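Side-chain contacts in beta-N-acetylhexosaminidase (Thermotoga neapolitana, PDB 5BZA), which probably hydrolyses terminal non-reducing N-acetyl-D-hexosamine residues from N-acetyl-beta-D-hexosaminides, as a member of glycoside hydrolase family 3: residues 165-170 against 188-193; 184-189 against 211-216; 379-384 against 396-401. One frame throughout, in Å; residues are numbered along the deposited sequence.

Contact 1 (165-170 against 188-193); sequences HGKTAD and REDLLP
K167 NZ meets the carboxylates of E189 and D190. The first segment belongs to the long loop after strand 156-162 of the TIM barrel. It opens with a type I turn from H165 to T168. H165, a zinc-binding residue of this protein with no zinc on it in this chain, sets its ring edge-to-face against H161. G166 N gives its hydrogen to water 1, which passes one on to D190 OD2. K167 N does the same through water 2, 2.6 Å from D190 OD2. The lysine chain then passes in front of the two D190 oxygens, with K167 CD 3.4 Å from D190 OD2. A bend at its last torsion (chi4 68°) brings NZ to E189. NZ lies 2.8 Å from E189 OE1, nearly in line with the C-O bond. Its second salt bridge, to D190 OD1 at 3.3 Å, is weak. T168 OG1 accepts from D170 N in an ST turn. On the far side of E189, OE2 takes R188 NH2 at 2.8 Å. E185 and E189 bring like charges close together, and a cadmium ion sits about 3 Å from the E189 side chain. K167, R188 and the metal would therefore be expected to offset a concentrated negative charge.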
ATOM      1  N   HIS B 165     -13.990 -26.922   1.518  1.00 14.50           N
ATOM      2  CA  HIS B 165     -12.694 -27.542   1.243  1.00 10.58           C
ATOM      3  C   HIS B 165     -12.009 -27.959   2.558  1.00 11.27           C
ATOM      4  O   HIS B 165     -10.907 -28.519   2.556  1.00 15.42           O
ATOM      5  CB  HIS B 165     -11.806 -26.529   0.465  1.00 15.67           C
ATOM      6  CG  HIS B 165     -10.643 -27.129  -0.280  1.00 15.74           C
ATOM      7  ND1 HIS B 165      -9.689 -27.932   0.319  1.00 16.88           N
ATOM      8  CD2 HIS B 165     -10.257 -26.997  -1.575  1.00 14.31           C
ATOM      9  CE1 HIS B 165      -8.784 -28.290  -0.582  1.00 19.60           C
ATOM     10  NE2 HIS B 165      -9.109 -27.742  -1.743  1.00 16.64           N
ATOM     11  N   GLY B 166     -12.647 -27.668   3.683  1.00 11.13           N
ATOM     12  CA  GLY B 166     -11.941 -27.717   4.942  1.00 11.12           C
ATOM     13  C   GLY B 166     -11.615 -29.099   5.480  1.00 13.81           C
ATOM     14  O   GLY B 166     -10.596 -29.266   6.175  1.00 18.07           O
ATOM     15  N   LYS B 167     -12.412 -30.096   5.093  1.00 13.42           N
ATOM     16  CA  LYS B 167     -12.383 -31.424   5.717  1.00 14.30           C
ATOM     17  C   LYS B 167     -11.499 -32.412   4.991  1.00 16.36           C
ATOM     18  O   LYS B 167     -11.765 -33.607   5.037  1.00 22.90           O
ATOM     19  CB  LYS B 167     -13.788 -32.008   5.795  1.00 13.86           C
ATOM     20  CG  LYS B 167     -14.588 -31.563   6.964  1.00 12.50           C
ATOM     21  CD  LYS B 167     -16.045 -31.765   6.605  1.00 17.67           C
ATOM     22  CE  LYS B 167     -16.924 -31.878   7.824  1.00 16.16           C
ATOM     23  NZ  LYS B 167     -17.028 -30.663   8.579  1.00 12.03           N
ATOM     24  N   THR B 168     -10.563 -31.919   4.198  1.00 17.28           N
ATOM     25  CA  THR B 168      -9.562 -32.755   3.571  1.00 19.80           C
ATOM     26  C   THR B 168      -8.176 -32.259   3.954  1.00 25.07           C
ATOM     27  O   THR B 168      -7.981 -31.052   4.185  1.00 24.36           O
ATOM     28  CB  THR B 168      -9.697 -32.746   2.047  1.00 21.13           C
ATOM     29  OG1 THR B 168      -8.567 -33.411   1.474  1.00 26.07           O
ATOM     30  CG2 THR B 168      -9.728 -31.311   1.536  1.00 20.07           C
ATOM     31  N   ALA B 169      -7.214 -33.177   4.045  1.00 29.01           N
ATOM     32  CA  ALA B 169      -5.833 -32.785   4.368  1.00 33.17           C
ATOM     33  C   ALA B 169      -5.058 -32.523   3.079  1.00 31.47           C
ATOM     34  O   ALA B 169      -3.999 -31.899   3.079  1.00 36.14           O
ATOM     35  CB  ALA B 169      -5.139 -33.850   5.203  1.00 32.01           C
ATOM     36  N   ASP B 170      -5.630 -32.976   1.974  1.00 29.72           N
ATOM     37  CA  ASP B 170      -5.001 -32.859   0.670  1.00 28.22           C
ATOM     38  C   ASP B 170      -5.198 -31.511  -0.034  1.00 30.09           C
ATOM     39  O   ASP B 170      -6.203 -30.811   0.158  1.00 26.78           O
ATOM     40  CB  ASP B 170      -5.497 -33.992  -0.202  1.00 28.36           C
ATOM     41  CG  ASP B 170      -4.880 -35.314   0.194  1.00 32.81           C
ATOM     42  OD1 ASP B 170      -3.662 -35.327   0.460  1.00 29.78           O
ATOM     43  OD2 ASP B 170      -5.615 -36.320   0.278  1.00 35.57           O
ATOM     44  N   ARG B 188     -25.348 -29.272   6.752  1.00 16.40           N
ATOM     45  CA  ARG B 188     -25.385 -28.730   8.114  1.00 18.02           C
ATOM     46  C   ARG B 188     -24.205 -27.832   8.486  1.00 16.02           C
ATOM     47  O   ARG B 188     -24.335 -26.949   9.335  1.00 15.65           O
ATOM     48  CB  ARG B 188     -25.428 -29.863   9.132  1.00 15.39           C
ATOM     49  CG  ARG B 188     -26.763 -30.549   9.301  1.00 25.44           C
ATOM     50  CD  ARG B 188     -26.745 -31.327  10.641  1.00 37.01           C
ATOM     51  NE  ARG B 188     -25.813 -32.473  10.635  1.00 34.31           N
ATOM     52  CZ  ARG B 188     -24.551 -32.448  11.084  1.00 31.38           C
ATOM     53  NH1 ARG B 188     -23.804 -33.552  11.026  1.00 29.87           N
ATOM     54  NH2 ARG B 188     -24.035 -31.329  11.592  1.00 23.92           N
ATOM     55  N   GLU B 189     -23.051 -28.084   7.871  1.00 14.53           N
ATOM     56  CA  GLU B 189     -21.811 -27.479   8.325  1.00 15.05           C
ATOM     57  C   GLU B 189     -21.164 -26.663   7.254  1.00 15.63           C
ATOM     58  O   GLU B 189     -21.306 -25.434   7.254  1.00 11.56           O
ATOM     59  CB  GLU B 189     -20.865 -28.546   8.804  1.00 15.62           C
ATOM     60  CG  GLU B 189     -21.548 -29.368   9.835  1.00 18.19           C
ATOM     61  CD  GLU B 189     -20.694 -30.467  10.333  1.00 23.23           C
ATOM     62  OE1 GLU B 189     -19.548 -30.637   9.834  1.00 21.93           O
ATOM     63  OE2 GLU B 189     -21.219 -31.207  11.183  1.00 27.86           O
ATOM     64  N   ASP B 190     -20.465 -27.363   6.355  1.00 16.30           N
ATOM     65  CA  ASP B 190     -19.615 -26.729   5.374  1.00 13.96           C
ATOM     66  C   ASP B 190     -20.409 -25.737   4.551  1.00 15.39           C
ATOM     67  O   ASP B 190     -19.865 -24.671   4.150  1.00 13.55           O
ATOM     68  CB  ASP B 190     -18.928 -27.746   4.473  1.00 10.45           C
ATOM     69  CG  ASP B 190     -18.135 -28.790   5.260  1.00 14.01           C
ATOM     70  OD1 ASP B 190     -18.773 -29.643   5.949  1.00 14.32           O
ATOM     71  OD2 ASP B 190     -16.869 -28.790   5.185  1.00 13.37           O
ATOM     72  N   LEU B 191     -21.681 -26.068   4.301  1.00 12.36           N
ATOM     73  CA  LEU B 191     -22.504 -25.207   3.450  1.00 12.36           C
ATOM     74  C   LEU B 191     -23.194 -24.060   4.175  1.00 11.92           C
ATOM     75  O   LEU B 191     -23.686 -23.158   3.509  1.00  8.78           O
ATOM     76  CB  LEU B 191     -23.563 -26.040   2.710  1.00 14.87           C
ATOM     77  CG  LEU B 191     -23.092 -26.773   1.443  1.00 11.74           C
ATOM     78  CD1 LEU B 191     -24.166 -27.776   0.943  1.00 12.46           C
ATOM     79  CD2 LEU B 191     -22.697 -25.764   0.359  1.00 10.31           C
ATOM     80  N   LEU B 192     -23.228 -24.105   5.510  1.00 10.76           N
ATOM     81  CA  LEU B 192     -23.966 -23.118   6.302  1.00 13.64           C
ATOM     82  C   LEU B 192     -23.495 -21.655   6.016  1.00 13.73           C
ATOM     83  O   LEU B 192     -24.336 -20.753   5.819  1.00 14.17           O
ATOM     84  CB  LEU B 192     -23.838 -23.436   7.803  1.00 10.41           C
ATOM     85  CG  LEU B 192     -24.540 -22.449   8.744  1.00 12.60           C
ATOM     86  CD1 LEU B 192     -26.063 -22.540   8.613  1.00 15.46           C
ATOM     87  CD2 LEU B 192     -24.098 -22.558  10.212  1.00 12.92           C
ATOM     88  N   PRO B 193     -22.165 -21.419   5.968  1.00 10.26           N
ATOM     89  CA  PRO B 193     -21.738 -20.045   5.681  1.00 11.90           C
ATOM     90  C   PRO B 193     -22.085 -19.627   4.243  1.00 12.18           C
ATOM     91  O   PRO B 193     -22.463 -18.451   4.017  1.00 12.38           O
ATOM     92  CB  PRO B 193     -20.212 -20.090   5.916  1.00 10.40           C
ATOM     93  CG  PRO B 193     -19.844 -21.506   5.929  1.00 11.95           C
ATOM     94  CD  PRO B 193     -21.021 -22.281   6.343  1.00 11.34           C
TER
HETATM   95  O   HOH W   1     -15.338 -26.547   4.446  1.00 12.84           O
HETATM   96  O   HOH W   2     -15.156 -29.974   3.668  1.00 12.84           O

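Contact 2 (184-189 against 211-216); sequences EELWRE and VKYPAV
The Y213 ring receives L186 CD1 obliquely at its CD2, 3.7 Å away. One face of the ring carries V211 CG1 from its own segment, 3.5 Å above the plane and off-centre. The phenol end is held elsewhere, by a hydrogen bond from OH to G164 O. L227, V179 and P163 also touch this side chain. L186 reaches across with CD1 anti to CA (chi2 175°). The same methyl lies 4.1 Å from V216 CG2, so one leucine branch meets both partners. No hydrogen bond joins the two segments. The segments lie in the connections after two neighbouring parallel strands of the TIM barrel. Helix 183-188 comes from the connection after strand 156-162. Segment 211-216 belongs to the connection that follows strand 205-208. The contact is a small apolar patch between these connections. A tight turn brings Y213 and V216 to the same leucine, with V216 N donating to Y213 O at 2.7 Å. V216 also packs on L227, which brings helix 225-235 against the patch. The side chains of H165 and H161 lie about 5 and 6 Å from that of Y213, at nearest atoms. H161 binds cadmium together with D245.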
ATOM      1  N   GLU B 184     -25.846 -34.693   4.098  1.00 19.56           N
ATOM      2  CA  GLU B 184     -26.570 -34.118   5.215  1.00 22.51           C
ATOM      3  C   GLU B 184     -25.579 -33.325   6.097  1.00 20.53           C
ATOM      4  O   GLU B 184     -25.904 -32.231   6.580  1.00 16.94           O
ATOM      5  CB  GLU B 184     -27.292 -35.227   5.996  1.00 22.55           C
ATOM      6  CG  GLU B 184     -27.689 -34.847   7.428  1.00 26.74           C
ATOM      7  CD  GLU B 184     -26.539 -35.048   8.425  1.00 37.42           C
ATOM      8  OE1 GLU B 184     -25.785 -36.051   8.263  1.00 41.78           O
ATOM      9  OE2 GLU B 184     -26.376 -34.191   9.341  1.00 32.49           O
ATOM     10  N   GLU B 185     -24.365 -33.852   6.248  1.00 16.62           N
ATOM     11  CA  GLU B 185     -23.323 -33.144   6.991  1.00 19.47           C
ATOM     12  C   GLU B 185     -22.773 -31.868   6.299  1.00 18.48           C
ATOM     13  O   GLU B 185     -22.544 -30.857   6.971  1.00 17.61           O
ATOM     14  CB  GLU B 185     -22.167 -34.075   7.272  1.00 18.76           C
ATOM     15  CG  GLU B 185     -21.171 -33.456   8.208  1.00 26.54           C
ATOM     16  CD  GLU B 185     -19.898 -34.240   8.274  1.00 28.50           C
ATOM     17  OE1 GLU B 185     -19.869 -35.356   7.721  1.00 31.38           O
ATOM     18  OE2 GLU B 185     -18.917 -33.753   8.853  1.00 35.89           O
ATOM     19  N   LEU B 186     -22.537 -31.934   4.987  1.00 15.75           N
ATOM     20  CA  LEU B 186     -22.124 -30.764   4.223  1.00 15.08           C
ATOM     21  C   LEU B 186     -23.176 -29.686   4.354  1.00 14.86           C
ATOM     22  O   LEU B 186     -22.859 -28.494   4.543  1.00 13.25           O
ATOM     23  CB  LEU B 186     -21.916 -31.096   2.746  1.00 14.10           C
ATOM     24  CG  LEU B 186     -20.724 -31.980   2.414  1.00 13.09           C
ATOM     25  CD1 LEU B 186     -20.684 -32.342   0.898  1.00 14.94           C
ATOM     26  CD2 LEU B 186     -19.455 -31.277   2.837  1.00 14.69           C
ATOM     27  N   TRP B 187     -24.439 -30.101   4.228  1.00 15.19           N
ATOM     28  CA  TRP B 187     -25.546 -29.162   4.338  1.00 13.95           C
ATOM     29  C   TRP B 187     -25.558 -28.485   5.703  1.00 16.24           C
ATOM     30  O   TRP B 187     -25.772 -27.278   5.799  1.00 12.13           O
ATOM     31  CB  TRP B 187     -26.875 -29.834   4.128  1.00 14.69           C
ATOM     32  CG  TRP B 187     -28.038 -28.843   4.147  1.00 14.38           C
ATOM     33  CD1 TRP B 187     -28.868 -28.558   5.199  1.00 13.60           C
ATOM     34  CD2 TRP B 187     -28.470 -28.015   3.057  1.00 13.37           C
ATOM     35  NE1 TRP B 187     -29.789 -27.592   4.823  1.00 10.98           N
ATOM     36  CE2 TRP B 187     -29.579 -27.266   3.511  1.00 11.12           C
ATOM     37  CE3 TRP B 187     -28.028 -27.840   1.731  1.00 14.91           C
ATOM     38  CZ2 TRP B 187     -30.262 -26.368   2.690  1.00 12.55           C
ATOM     39  CZ3 TRP B 187     -28.714 -26.932   0.903  1.00 14.95           C
ATOM     40  CH2 TRP B 187     -29.812 -26.208   1.393  1.00 14.71           C
ATOM     41  N   ARG B 188     -25.348 -29.272   6.752  1.00 16.40           N
ATOM     42  CA  ARG B 188     -25.385 -28.730   8.114  1.00 18.02           C
ATOM     43  C   ARG B 188     -24.205 -27.832   8.486  1.00 16.02           C
ATOM     44  O   ARG B 188     -24.335 -26.949   9.335  1.00 15.65           O
ATOM     45  CB  ARG B 188     -25.428 -29.863   9.132  1.00 15.39           C
ATOM     46  CG  ARG B 188     -26.763 -30.549   9.301  1.00 25.44           C
ATOM     47  CD  ARG B 188     -26.745 -31.327  10.641  1.00 37.01           C
ATOM     48  NE  ARG B 188     -25.813 -32.473  10.635  1.00 34.31           N
ATOM     49  CZ  ARG B 188     -24.551 -32.448  11.084  1.00 31.38           C
ATOM     50  NH1 ARG B 188     -23.804 -33.552  11.026  1.00 29.87           N
ATOM     51  NH2 ARG B 188     -24.035 -31.329  11.592  1.00 23.92           N
ATOM     52  N   GLU B 189     -23.051 -28.084   7.871  1.00 14.53           N
ATOM     53  CA  GLU B 189     -21.811 -27.479   8.325  1.00 15.05           C
ATOM     54  C   GLU B 189     -21.164 -26.663   7.254  1.00 15.63           C
ATOM     55  O   GLU B 189     -21.306 -25.434   7.254  1.00 11.56           O
ATOM     56  CB  GLU B 189     -20.865 -28.546   8.804  1.00 15.62           C
ATOM     57  CG  GLU B 189     -21.548 -29.368   9.835  1.00 18.19           C
ATOM     58  CD  GLU B 189     -20.694 -30.467  10.333  1.00 23.23           C
ATOM     59  OE1 GLU B 189     -19.548 -30.637   9.834  1.00 21.93           O
ATOM     60  OE2 GLU B 189     -21.219 -31.207  11.183  1.00 27.86           O
ATOM     61  N   VAL B 211     -12.521 -30.602  -5.483  1.00 10.67           N
ATOM     62  CA  VAL B 211     -12.479 -31.631  -4.474  1.00 11.99           C
ATOM     63  C   VAL B 211     -13.601 -32.619  -4.763  1.00 12.20           C
ATOM     64  O   VAL B 211     -14.710 -32.217  -5.140  1.00  7.87           O
ATOM     65  CB  VAL B 211     -12.624 -31.055  -3.036  1.00 11.93           C
ATOM     66  CG1 VAL B 211     -12.926 -32.183  -2.012  1.00 10.74           C
ATOM     67  CG2 VAL B 211     -11.397 -30.200  -2.662  1.00 11.54           C
ATOM     68  N   LYS B 212     -13.290 -33.889  -4.585  1.00  9.70           N
ATOM     69  CA  LYS B 212     -14.284 -34.965  -4.677  1.00 13.18           C
ATOM     70  C   LYS B 212     -14.984 -35.251  -3.343  1.00 13.62           C
ATOM     71  O   LYS B 212     -14.328 -35.391  -2.293  1.00 11.49           O
ATOM     72  CB  LYS B 212     -13.625 -36.241  -5.202  1.00 16.13           C
ATOM     73  CG  LYS B 212     -14.583 -37.309  -5.676  1.00 17.46           C
ATOM     74  CD  LYS B 212     -13.835 -38.354  -6.493  1.00 21.15           C
ATOM     75  CE  LYS B 212     -12.465 -38.725  -5.893  1.00 21.30           C
ATOM     76  NZ  LYS B 212     -11.829 -39.815  -6.745  1.00 23.51           N
ATOM     77  N   TYR B 213     -16.321 -35.340  -3.414  1.00  9.50           N
ATOM     78  CA  TYR B 213     -17.167 -35.693  -2.283  1.00 14.42           C
ATOM     79  C   TYR B 213     -17.860 -37.093  -2.504  1.00 12.95           C
ATOM     80  O   TYR B 213     -19.037 -37.183  -2.846  1.00 11.92           O
ATOM     81  CB  TYR B 213     -18.195 -34.580  -2.080  1.00 11.22           C
ATOM     82  CG  TYR B 213     -17.519 -33.243  -1.880  1.00 14.31           C
ATOM     83  CD1 TYR B 213     -17.078 -32.491  -2.971  1.00 10.01           C
ATOM     84  CD2 TYR B 213     -17.285 -32.751  -0.602  1.00 11.46           C
ATOM     85  CE1 TYR B 213     -16.426 -31.266  -2.783  1.00 11.64           C
ATOM     86  CE2 TYR B 213     -16.654 -31.523  -0.409  1.00 12.99           C
ATOM     87  CZ  TYR B 213     -16.222 -30.795  -1.499  1.00 12.53           C
ATOM     88  OH  TYR B 213     -15.591 -29.586  -1.305  1.00 11.05           O
ATOM     89  N   PRO B 214     -17.107 -38.181  -2.284  1.00 12.97           N
ATOM     90  CA  PRO B 214     -17.568 -39.536  -2.666  1.00 14.99           C
ATOM     91  C   PRO B 214     -18.952 -39.931  -2.134  1.00 16.33           C
ATOM     92  O   PRO B 214     -19.651 -40.571  -2.892  1.00 16.09           O
ATOM     93  CB  PRO B 214     -16.492 -40.454  -2.086  1.00 17.42           C
ATOM     94  CG  PRO B 214     -15.292 -39.623  -2.033  1.00 20.24           C
ATOM     95  CD  PRO B 214     -15.736 -38.192  -1.756  1.00 14.50           C
ATOM     96  N   ALA B 215     -19.332 -39.535  -0.909  1.00 13.67           N
ATOM     97  CA  ALA B 215     -20.650 -39.804  -0.360  1.00 13.84           C
ATOM     98  C   ALA B 215     -21.738 -39.109  -1.158  1.00 13.21           C
ATOM     99  O   ALA B 215     -22.927 -39.350  -0.908  1.00 15.02           O
ATOM    100  CB  ALA B 215     -20.732 -39.367   1.101  1.00  9.12           C
ATOM    101  N   VAL B 216     -21.356 -38.276  -2.134  1.00 13.66           N
ATOM    102  CA  VAL B 216     -22.321 -37.456  -2.856  1.00 12.12           C
ATOM    103  C   VAL B 216     -22.288 -37.628  -4.377  1.00 15.03           C
ATOM    104  O   VAL B 216     -23.357 -37.608  -5.021  1.00 14.26           O
ATOM    105  CB  VAL B 216     -22.101 -35.899  -2.549  1.00 15.66           C
ATOM    106  CG1 VAL B 216     -23.102 -35.030  -3.307  1.00 12.39           C
ATOM    107  CG2 VAL B 216     -22.149 -35.584  -1.038  1.00 10.06           C
TER

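Contact 3 (379-384 against 396-401); sequences KVRDVI and DGELIF. With CD (cadmium ion), chain T.
R381 and E398 come together at the edge of the mixed sheet in the C-terminal domain. Strand 380-386 is outermost there, and strand 347-352 runs in parallel between it and strand 399-404. The two side chains bridge that middle strand near its start and cross at about a right angle. The guanidinium and carboxylate planes are 89° apart. R381 CG lies opposite the backbone N (chi1 -172°), and a bend at chi3 (-64°) turns the guanidinium to the side of E346 and E398. The modelled separation of R381 NH2 and E398 OE2 is too short to be trusted, so the detail of this approach is doubtful. A firmer partner of the arginine is E346, which forms a salt bridge with NE. E398 is extended beyond CG and turns both oxygens to a cadmium ion. E346 also binds this metal, so it links the arginine to the site. The likely positive charge of R381 would partly balance the two carboxylates. The site is at the surface, and both R381 and E398 also touch a crystal neighbour. E398 OE1 and OE2 each lie 2.7 Å from the cadmium, and water 3 binds the metal at 2.4 Å.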
ATOM      1  N   LYS B 379      19.057  -5.930 -24.624  1.00 12.95           N
ATOM      2  CA  LYS B 379      20.150  -6.790 -24.176  1.00 14.10           C
ATOM      3  C   LYS B 379      21.151  -5.892 -23.430  1.00 17.15           C
ATOM      4  O   LYS B 379      21.502  -4.784 -23.875  1.00 16.42           O
ATOM      5  CB  LYS B 379      20.836  -7.502 -25.341  1.00 15.11           C
ATOM      6  CG  LYS B 379      19.911  -7.963 -26.412  1.00 12.24           C
ATOM      7  CD  LYS B 379      20.668  -8.748 -27.476  1.00 13.98           C
ATOM      8  CE  LYS B 379      20.887  -7.830 -28.653  1.00 13.46           C
ATOM      9  NZ  LYS B 379      21.659  -8.455 -29.749  1.00 18.12           N
ATOM     10  N   VAL B 380      21.577  -6.360 -22.269  1.00 17.18           N
ATOM     11  CA  VAL B 380      22.468  -5.586 -21.432  1.00 15.80           C
ATOM     12  C   VAL B 380      23.814  -6.294 -21.292  1.00 24.36           C
ATOM     13  O   VAL B 380      23.871  -7.425 -20.787  1.00 28.54           O
ATOM     14  CB  VAL B 380      21.840  -5.366 -20.064  1.00 15.58           C
ATOM     15  CG1 VAL B 380      22.828  -4.732 -19.101  1.00 19.25           C
ATOM     16  CG2 VAL B 380      20.551  -4.527 -20.211  1.00 14.09           C
ATOM     17  N   ARG B 381      24.887  -5.644 -21.746  1.00 26.44           N
ATOM     18  CA  ARG B 381      26.247  -6.188 -21.617  1.00 27.92           C
ATOM     19  C   ARG B 381      26.873  -5.908 -20.267  1.00 25.89           C
ATOM     20  O   ARG B 381      27.535  -6.784 -19.710  1.00 30.99           O
ATOM     21  CB  ARG B 381      27.213  -5.654 -22.685  1.00 24.80           C
ATOM     22  CG  ARG B 381      28.554  -6.423 -22.604  1.00 28.26           C
ATOM     23  CD  ARG B 381      29.543  -6.073 -23.690  1.00 30.12           C
ATOM     24  NE  ARG B 381      29.071  -6.440 -25.018  1.00 21.30           N
ATOM     25  CZ  ARG B 381      29.773  -6.221 -26.121  1.00 20.86           C
ATOM     26  NH1 ARG B 381      30.977  -5.671 -26.033  1.00 27.81           N
ATOM     27  NH2 ARG B 381      29.290  -6.555 -27.306  1.00 19.83           N
ATOM     28  N   ASP B 382      26.673  -4.708 -19.719  1.00 25.98           N
ATOM     29  CA  ASP B 382      27.248  -4.443 -18.399  1.00 27.72           C
ATOM     30  C   ASP B 382      26.485  -3.393 -17.621  1.00 23.24           C
ATOM     31  O   ASP B 382      25.736  -2.616 -18.192  1.00 22.68           O
ATOM     32  CB  ASP B 382      28.709  -3.995 -18.562  1.00 29.49           C
ATOM     33  CG  ASP B 382      29.545  -4.232 -17.307  1.00 37.20           C
ATOM     34  OD1 ASP B 382      28.972  -4.273 -16.182  1.00 35.22           O
ATOM     35  OD2 ASP B 382      30.783  -4.396 -17.449  1.00 42.93           O
ATOM     36  N   VAL B 383      26.676  -3.384 -16.305  1.00 25.19           N
ATOM     37  CA  VAL B 383      26.056  -2.364 -15.468  1.00 23.73           C
ATOM     38  C   VAL B 383      27.152  -1.729 -14.626  1.00 21.94           C
ATOM     39  O   VAL B 383      27.780  -2.407 -13.800  1.00 24.43           O
ATOM     40  CB  VAL B 383      24.967  -2.938 -14.542  1.00 20.21           C
ATOM     41  CG1 VAL B 383      24.463  -1.855 -13.611  1.00 17.46           C
ATOM     42  CG2 VAL B 383      23.831  -3.493 -15.352  1.00 20.69           C
ATOM     43  N   ILE B 384      27.365  -0.430 -14.843  1.00 19.78           N
ATOM     44  CA  ILE B 384      28.401   0.346 -14.149  1.00 21.01           C
ATOM     45  C   ILE B 384      27.760   1.418 -13.318  1.00 21.64           C
ATOM     46  O   ILE B 384      26.965   2.231 -13.804  1.00 21.96           O
ATOM     47  CB  ILE B 384      29.417   0.991 -15.126  1.00 21.29           C
ATOM     48  CG1 ILE B 384      30.124  -0.074 -15.978  1.00 21.19           C
ATOM     49  CG2 ILE B 384      30.475   1.850 -14.365  1.00 19.76           C
ATOM     50  CD1 ILE B 384      30.841   0.527 -17.167  1.00 24.44           C
ATOM     51  N   ASP B 396      33.154   2.416 -23.342  1.00 32.35           N
ATOM     52  CA  ASP B 396      32.667   2.306 -24.692  1.00 28.53           C
ATOM     53  C   ASP B 396      31.863   1.017 -24.709  1.00 31.01           C
ATOM     54  O   ASP B 396      31.908   0.230 -23.764  1.00 30.44           O
ATOM     55  CB  ASP B 396      33.786   2.261 -25.723  1.00 31.90           C
ATOM     56  CG  ASP B 396      33.294   2.602 -27.116  1.00 35.96           C
ATOM     57  OD1 ASP B 396      32.097   2.957 -27.252  1.00 36.79           O
ATOM     58  OD2 ASP B 396      34.080   2.459 -28.084  1.00 38.61           O
ATOM     59  N   GLY B 397      31.075   0.849 -25.759  1.00 28.15           N
ATOM     60  CA  GLY B 397      30.191  -0.282 -25.903  1.00 22.79           C
ATOM     61  C   GLY B 397      29.465  -0.014 -27.196  1.00 25.19           C
ATOM     62  O   GLY B 397      29.688   1.010 -27.868  1.00 22.41           O
ATOM     63  N   GLU B 398      28.600  -0.935 -27.575  1.00 22.03           N
ATOM     64  CA  GLU B 398      27.881  -0.774 -28.824  1.00 24.04           C
ATOM     65  C   GLU B 398      26.796   0.275 -28.644  1.00 21.81           C
ATOM     66  O   GLU B 398      26.393   0.961 -29.595  1.00 22.48           O
ATOM     67  CB  GLU B 398      27.285  -2.103 -29.239  1.00 21.40           C
ATOM     68  CG  GLU B 398      28.278  -3.201 -29.095  1.00 21.36           C
ATOM     69  CD  GLU B 398      27.626  -4.550 -29.307  1.00 25.63           C
ATOM     70  OE1 GLU B 398      26.408  -4.586 -29.601  1.00 27.13           O
ATOM     71  OE2 GLU B 398      28.332  -5.557 -29.164  1.00 24.59           O
ATOM     72  N   LEU B 399      26.309   0.375 -27.408  1.00 18.24           N
ATOM     73  CA  LEU B 399      25.292   1.358 -27.052  1.00 15.30           C
ATOM     74  C   LEU B 399      25.460   1.653 -25.608  1.00 17.44           C
ATOM     75  O   LEU B 399      25.633   0.738 -24.803  1.00 14.99           O
ATOM     76  CB  LEU B 399      23.882   0.856 -27.343  1.00 17.86           C
ATOM     77  CG  LEU B 399      22.674   1.813 -27.303  1.00 19.07           C
ATOM     78  CD1 LEU B 399      22.856   3.040 -28.206  1.00 17.66           C
ATOM     79  CD2 LEU B 399      21.412   1.039 -27.734  1.00 21.66           C
ATOM     80  N   ILE B 400      25.463   2.950 -25.282  1.00 20.06           N
ATOM     81  CA  ILE B 400      25.666   3.346 -23.909  1.00 16.34           C
ATOM     82  C   ILE B 400      24.482   4.170 -23.447  1.00 17.58           C
ATOM     83  O   ILE B 400      24.065   5.101 -24.141  1.00 15.18           O
ATOM     84  CB  ILE B 400      26.962   4.135 -23.730  1.00 15.49           C
ATOM     85  CG1 ILE B 400      28.136   3.347 -24.311  1.00 18.39           C
ATOM     86  CG2 ILE B 400      27.207   4.364 -22.247  1.00 19.82           C
ATOM     87  CD1 ILE B 400      29.503   4.065 -24.246  1.00 23.29           C
ATOM     88  N   PHE B 401      23.934   3.804 -22.285  1.00 14.58           N
ATOM     89  CA  PHE B 401      22.850   4.567 -21.680  1.00 15.72           C
ATOM     90  C   PHE B 401      23.424   5.273 -20.484  1.00 19.81           C
ATOM     91  O   PHE B 401      23.723   4.618 -19.474  1.00 19.75           O
ATOM     92  CB  PHE B 401      21.677   3.689 -21.206  1.00 16.77           C
ATOM     93  CG  PHE B 401      20.837   3.091 -22.313  1.00 16.88           C
ATOM     94  CD1 PHE B 401      21.062   3.409 -23.639  1.00 15.39           C
ATOM     95  CD2 PHE B 401      19.751   2.276 -22.001  1.00 15.72           C
ATOM     96  CE1 PHE B 401      20.280   2.864 -24.650  1.00 17.73           C
ATOM     97  CE2 PHE B 401      18.931   1.732 -23.011  1.00 16.73           C
ATOM     98  CZ  PHE B 401      19.198   2.026 -24.338  1.00 17.57           C
TER
HETATM   99 CD    CD T 508      26.418  -7.288 -30.059  1.00 26.81          CD
HETATM  100  O   HOH W   3      25.453  -6.556 -32.181  1.00 12.84           O

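Contact 1 comes first along the chain. It closes the loop that leaves strand 156-162 onto the turn between helix 183-188 and helix 192-198. Contact 2 begins where contact 1 ends, since both include R188 and E189. It carries on from helix 183-188 to the loop after strand 205-208. Neither loop nests in the other. Their centres are 8 Å apart, and together they join two successive barrel connections around one short helix. Contact 3 follows in series, far along the chain, and spans one intervening strand of the C-terminal sheet. Its centre is about 57 Å from that of contact 1 and 62 Å from that of contact 2, on the opposite side of the chain's centre.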